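Long-range contacts in amino acid amide racemase (Ochrobactrum anthropi, PDB 6GIO), which is a pyridoxal-5'-phosphate-binding enzyme of the class-III aminotransferase family, within the large PLP-dependent aminotransferase clan: residues P170-P175 / G212-P217; S341-V346 / I353-V358. One frame throughout, in Å; residues are numbered along the deposited sequence.

In the fold
From the N terminus, the chain runs through strand 164-167, an outer strand of the sheet that runs from 104-109 to 164-167, and enters the loop holding 170-175. Helix 179-191 and strand 199-204 follow before segment 212-217 returns to close contact 1, a loop-to-loop closure on that sheet's side of the fold. Contact 2 opens only later, after helix 318-339, and closes a tight hairpin, 341-346 against 353-358, in the sheet in which 343-349 is outermost. The two are in series, neither nested nor crossing, with centres about 13 Å apart. They touch directly: Phe173 packs on Gly344, Asp345 and Asp356, and Arg174 forms a salt bridge with Asp356, tying the 170-175 loop to the second sheet.

Contact 1 of 2, residues P170-P175 / G212-P217; sequences PDPFRP and GLVVPP
Pro170 sets the CB corner of its ring against the CG-CD edge of Pro217, with CB 3.8 Å from Pro217 CG, and so begins a contact between two proline-rich loops of the large, PLP-binding part of a class-III aminotransferase fold. One loop follows strand 164-167; the other follows strand 199-204 and runs into helix 220-229. The segments share no hydrogen bond and are joined by close packing. Pro170 O lies alongside the Pro217 ring, 3.5 Å from Pro217 CD, and this buried carbonyl has no hydrogen-bonding partner in the model.

Val214 packs against Asp171. Its CG1 stands anti to the backbone N (chi1 178°), which carries that methyl to the other loop, 3.9 Å from Asp171 CA, while the two side chains cross at about a right angle. Pro172 reaches the same methyl from its ring, CD to Val214 CG1 at 4.1 Å. The Val215 carbonyl points at the edge of this ring, its O 3.4 Å from Pro172 CD. Behind Val214 the chain makes a G1 beta bulge, Leu213 and Val214 both facing Leu208, and the valine side chain lies about 12 Å from the bound pyridoxal-5'-phosphate. Pro216 also packs on Leu221 of helix 220-229.

Asp171 turns its carboxylate back on its own loop in an Asx turn. OD1 accepts from Phe173 N at 2.9 Å, the N-H coming from above the carboxylate plane, 43° out of it, and weakly from Arg174 N. Beyond the turn the ends of Phe173 and Arg174 lead away from the second loop, and Arg174 NH1 forms a salt bridge with Asp356. The Phe173 ring turns its edge to one face of the Arg174 guanidinium, CE2 3.6 Å above that plane and offset toward the rim.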
loop_
_atom_site.group_PDB
_atom_site.type_symbol
_atom_site.label_atom_id
_atom_site.label_comp_id
_atom_site.label_asym_id
_atom_site.label_seq_id
_atom_site.Cartn_x
_atom_site.Cartn_y
_atom_site.Cartn_z
ATOM N N PRO C 170 14.511 -0.437 -26.414
ATOM C CA PRO C 170 14.519 -0.077 -27.824
ATOM C C PRO C 170 13.255 0.631 -28.251
ATOM O O PRO C 170 12.148 0.090 -28.070
ATOM C CB PRO C 170 14.544 -1.417 -28.550
ATOM C CG PRO C 170 14.750 -2.454 -27.538
ATOM C CD PRO C 170 14.627 -1.888 -26.186
ATOM N N ASP C 171 13.439 1.800 -28.846
ATOM C CA ASP C 171 12.378 2.742 -29.086
ATOM C C ASP C 171 12.286 3.009 -30.605
ATOM O O ASP C 171 13.111 3.720 -31.153
ATOM C CB ASP C 171 12.731 4.013 -28.347
ATOM C CG ASP C 171 11.732 5.126 -28.569
ATOM O OD1 ASP C 171 10.789 4.993 -29.406
ATOM O OD2 ASP C 171 11.906 6.138 -27.884
ATOM N N PRO C 172 11.267 2.459 -31.283
ATOM C CA PRO C 172 11.151 2.694 -32.720
ATOM C C PRO C 172 11.084 4.180 -33.143
ATOM O O PRO C 172 11.502 4.480 -34.232
ATOM C CB PRO C 172 9.852 1.982 -33.103
ATOM C CG PRO C 172 9.557 1.056 -31.982
ATOM C CD PRO C 172 10.135 1.677 -30.752
ATOM N N PHE C 173 10.586 5.081 -32.310
ATOM C CA PHE C 173 10.415 6.485 -32.701
ATOM C C PHE C 173 11.706 7.297 -32.534
ATOM O O PHE C 173 11.950 8.200 -33.301
ATOM C CB PHE C 173 9.275 7.125 -31.904
ATOM C CG PHE C 173 8.872 8.514 -32.395
ATOM C CD1 PHE C 173 8.252 8.677 -33.621
ATOM C CD2 PHE C 173 9.086 9.639 -31.609
ATOM C CE1 PHE C 173 7.849 9.927 -34.057
ATOM C CE2 PHE C 173 8.693 10.898 -32.030
ATOM C CZ PHE C 173 8.070 11.049 -33.272
ATOM N N ARG C 174 12.534 6.964 -31.534
ATOM C CA ARG C 174 13.861 7.570 -31.365
ATOM C C ARG C 174 14.879 6.461 -31.336
ATOM O O ARG C 174 15.402 6.139 -30.282
ATOM C CB ARG C 174 13.918 8.397 -30.099
ATOM C CG ARG C 174 12.919 9.547 -30.151
ATOM C CD ARG C 174 13.182 10.609 -29.127
ATOM N NE ARG C 174 12.356 11.786 -29.366
ATOM C CZ ARG C 174 11.059 11.878 -29.073
ATOM N NH1 ARG C 174 10.411 10.856 -28.550
ATOM N NH2 ARG C 174 10.389 13.004 -29.320
ATOM N N PRO C 175 15.165 5.855 -32.503
ATOM C CA PRO C 175 15.827 4.526 -32.528
ATOM C C PRO C 175 17.350 4.576 -32.393
ATOM O O PRO C 175 18.078 4.135 -33.291
ATOM C CB PRO C 175 15.399 3.975 -33.881
ATOM C CG PRO C 175 15.398 5.178 -34.729
ATOM C CD PRO C 175 14.840 6.296 -33.870
ATOM N N GLY C 212 7.412 6.709 -21.825
ATOM C CA GLY C 212 6.867 7.343 -23.032
ATOM C C GLY C 212 5.885 6.540 -23.851
ATOM O O GLY C 212 5.723 6.804 -25.039
ATOM N N LEU C 213 5.201 5.585 -23.227
ATOM C CA LEU C 213 4.282 4.677 -23.923
ATOM C C LEU C 213 4.919 4.093 -25.193
ATOM O O LEU C 213 4.373 4.153 -26.325
ATOM C CB LEU C 213 2.952 5.390 -24.175
ATOM C CG LEU C 213 2.129 5.544 -22.891
ATOM C CD1 LEU C 213 1.196 6.747 -22.945
ATOM C CD2 LEU C 213 1.351 4.262 -22.613
ATOM N N VAL C 214 6.099 3.525 -24.980
ATOM C CA VAL C 214 6.874 2.945 -26.038
ATOM C C VAL C 214 6.543 1.478 -26.254
ATOM O O VAL C 214 6.753 0.661 -25.368
ATOM C CB VAL C 214 8.387 3.089 -25.727
ATOM C CG1 VAL C 214 9.238 2.447 -26.817
ATOM C CG2 VAL C 214 8.752 4.546 -25.584
ATOM N N VAL C 215 6.042 1.135 -27.431
ATOM C CA VAL C 215 5.850 -0.256 -27.787
ATOM C C VAL C 215 7.154 -0.760 -28.382
ATOM O O VAL C 215 7.665 -0.203 -29.369
ATOM C CB VAL C 215 4.756 -0.466 -28.842
ATOM C CG1 VAL C 215 4.556 -1.969 -29.156
ATOM C CG2 VAL C 215 3.440 0.137 -28.379
ATOM N N PRO C 216 7.695 -1.847 -27.816
ATOM C CA PRO C 216 8.942 -2.318 -28.361
ATOM C C PRO C 216 8.808 -2.793 -29.809
ATOM O O PRO C 216 7.685 -3.089 -30.245
ATOM C CB PRO C 216 9.304 -3.496 -27.444
ATOM C CG PRO C 216 7.983 -4.031 -27.021
ATOM C CD PRO C 216 7.127 -2.788 -26.842
ATOM N N PRO C 217 9.952 -2.898 -30.531
ATOM C CA PRO C 217 10.010 -3.538 -31.834
ATOM C C PRO C 217 9.595 -4.988 -31.708
ATOM O O PRO C 217 9.929 -5.624 -30.730
ATOM C CB PRO C 217 11.503 -3.491 -32.213
ATOM C CG PRO C 217 12.174 -2.641 -31.195
ATOM C CD PRO C 217 11.298 -2.653 -29.990
#

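Contact 2 of 2, residues S341-V346 / I353-V358; sequences SIIGDV and IGVDLV
A classic beta bulge interrupts this pairing: Gly344 and Asp345 both face Asp356, so two residues of one strand span a single residue of the other. Asp356 is held through its backbone from both. Gly344 N donates to Asp356 O at 2.8 Å, almost in line with the carbonyl, and Asp356 N donates to Asp345 O at 2.9 Å. Before the bulge, Val358 N reaches Ile342 O in the carbonyl plane, again at 2.9 Å. The segments of the two strands run antiparallel at 157°.

Asp345 and Asp356 share one face and meet at their CB atoms, 3.9 Å apart, yet their carboxylates stay separate. Arg347 makes a salt bridge to OD2 of each, which probably offsets the like charges. The opposite face is apolar. There, with chi1 of Ile343 at -60°, CG2 is the branch set opposite the backbone N, and it meets Val355 CG1 at 3.8 Å; beyond it Val346 lies side by side with Ile353. Helix 318-339 covers this face, with Leu336 on Ile343 and Leu333 on Ile353. At the end away from the hairpin turn, Ile342 slants across Leu357, CG1 to CB at 3.8 Å.

On its other edge strand 352-357 pairs antiparallel with strand 395-398, whereas 343-349 is outermost within this chain: a bulged beta hairpin at the margin of a mixed sheet, as in the small domain of fold-type I PLP enzymes.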
loop_
_atom_site.group_PDB
_atom_site.type_symbol
_atom_site.label_atom_id
_atom_site.label_comp_id
_atom_site.label_asym_id
_atom_site.label_seq_id
_atom_site.Cartn_x
_atom_site.Cartn_y
_atom_site.Cartn_z
ATOM N N SER C 341 1.455 19.940 -36.782
ATOM C CA SER C 341 2.706 19.234 -37.057
ATOM C C SER C 341 3.430 18.811 -35.746
ATOM O O SER C 341 4.277 17.910 -35.773
ATOM C CB SER C 341 3.583 20.038 -38.023
ATOM O OG SER C 341 3.848 21.294 -37.464
ATOM N N ILE C 342 3.043 19.407 -34.605
ATOM C CA ILE C 342 3.592 19.007 -33.295
ATOM C C ILE C 342 3.297 17.535 -32.938
ATOM O O ILE C 342 3.997 16.951 -32.140
ATOM C CB ILE C 342 3.086 19.925 -32.166
ATOM C CG1 ILE C 342 3.857 19.684 -30.860
ATOM C CG2 ILE C 342 1.589 19.737 -31.940
ATOM C CD1 ILE C 342 3.513 20.692 -29.773
ATOM N N ILE C 343 2.265 16.948 -33.526
ATOM C CA ILE C 343 1.943 15.555 -33.274
ATOM C C ILE C 343 2.910 14.667 -34.073
ATOM O O ILE C 343 2.700 14.386 -35.246
ATOM C CB ILE C 343 0.474 15.261 -33.635
ATOM C CG1 ILE C 343 -0.450 16.135 -32.788
ATOM C CG2 ILE C 343 0.150 13.765 -33.447
ATOM C CD1 ILE C 343 -1.901 16.072 -33.217
ATOM N N GLY C 344 4.007 14.278 -33.446
ATOM C CA GLY C 344 5.011 13.471 -34.149
ATOM C C GLY C 344 4.680 11.997 -34.263
ATOM O O GLY C 344 5.086 11.332 -35.242
ATOM N N ASP C 345 3.969 11.454 -33.271
ATOM C CA ASP C 345 3.648 10.010 -33.258
ATOM C C ASP C 345 2.396 9.802 -32.411
ATOM O O ASP C 345 2.107 10.580 -31.497
ATOM C CB ASP C 345 4.819 9.233 -32.648
ATOM C CG ASP C 345 4.802 7.732 -32.967
ATOM O OD1 ASP C 345 4.167 7.289 -33.945
ATOM O OD2 ASP C 345 5.484 6.994 -32.228
ATOM N N VAL C 346 1.650 8.755 -32.750
ATOM C CA VAL C 346 0.548 8.267 -31.967
ATOM C C VAL C 346 0.835 6.789 -31.861
ATOM O O VAL C 346 0.919 6.107 -32.878
ATOM C CB VAL C 346 -0.834 8.515 -32.658
ATOM C CG1 VAL C 346 -1.968 7.901 -31.828
ATOM C CG2 VAL C 346 -1.085 10.009 -32.872
ATOM N N ILE C 353 -2.750 4.760 -25.016
ATOM C CA ILE C 353 -2.383 5.553 -26.153
ATOM C C ILE C 353 -1.526 6.715 -25.763
ATOM O O ILE C 353 -1.867 7.448 -24.836
ATOM C CB ILE C 353 -3.662 6.076 -26.892
ATOM C CG1 ILE C 353 -4.394 4.890 -27.504
ATOM C CG2 ILE C 353 -3.303 7.088 -27.971
ATOM C CD1 ILE C 353 -5.880 5.146 -27.739
ATOM N N GLY C 354 -0.432 6.888 -26.507
ATOM C CA GLY C 354 0.473 8.024 -26.316
ATOM C C GLY C 354 0.562 8.889 -27.551
ATOM O O GLY C 354 0.589 8.373 -28.662
ATOM N N VAL C 355 0.624 10.198 -27.344
ATOM C CA VAL C 355 0.870 11.147 -28.421
ATOM C C VAL C 355 2.159 11.939 -28.205
ATOM O O VAL C 355 2.230 12.803 -27.342
ATOM C CB VAL C 355 -0.325 12.125 -28.571
ATOM C CG1 VAL C 355 -0.089 13.083 -29.739
ATOM C CG2 VAL C 355 -1.614 11.352 -28.791
ATOM N N ASP C 356 3.182 11.672 -29.021
ATOM C CA ASP C 356 4.506 12.242 -28.823
ATOM C C ASP C 356 4.623 13.652 -29.471
ATOM O O ASP C 356 4.538 13.795 -30.699
ATOM C CB ASP C 356 5.520 11.274 -29.425
ATOM C CG ASP C 356 6.907 11.578 -28.999
ATOM O OD1 ASP C 356 7.293 12.763 -29.089
ATOM O OD2 ASP C 356 7.575 10.644 -28.517
ATOM N N LEU C 357 4.757 14.690 -28.661
ATOM C CA LEU C 357 4.823 16.040 -29.156
ATOM C C LEU C 357 6.269 16.420 -29.474
ATOM O O LEU C 357 7.177 16.187 -28.666
ATOM C CB LEU C 357 4.273 17.021 -28.122
ATOM C CG LEU C 357 2.889 16.699 -27.606
ATOM C CD1 LEU C 357 2.460 17.719 -26.601
ATOM C CD2 LEU C 357 1.883 16.645 -28.745
ATOM N N VAL C 358 6.477 16.977 -30.659
ATOM C CA VAL C 358 7.828 17.303 -31.134
ATOM C C VAL C 358 7.918 18.757 -31.599
ATOM O O VAL C 358 7.006 19.262 -32.226
ATOM C CB VAL C 358 8.255 16.397 -32.276
ATOM C CG1 VAL C 358 8.346 14.932 -31.822
ATOM C CG2 VAL C 358 7.315 16.527 -33.474
#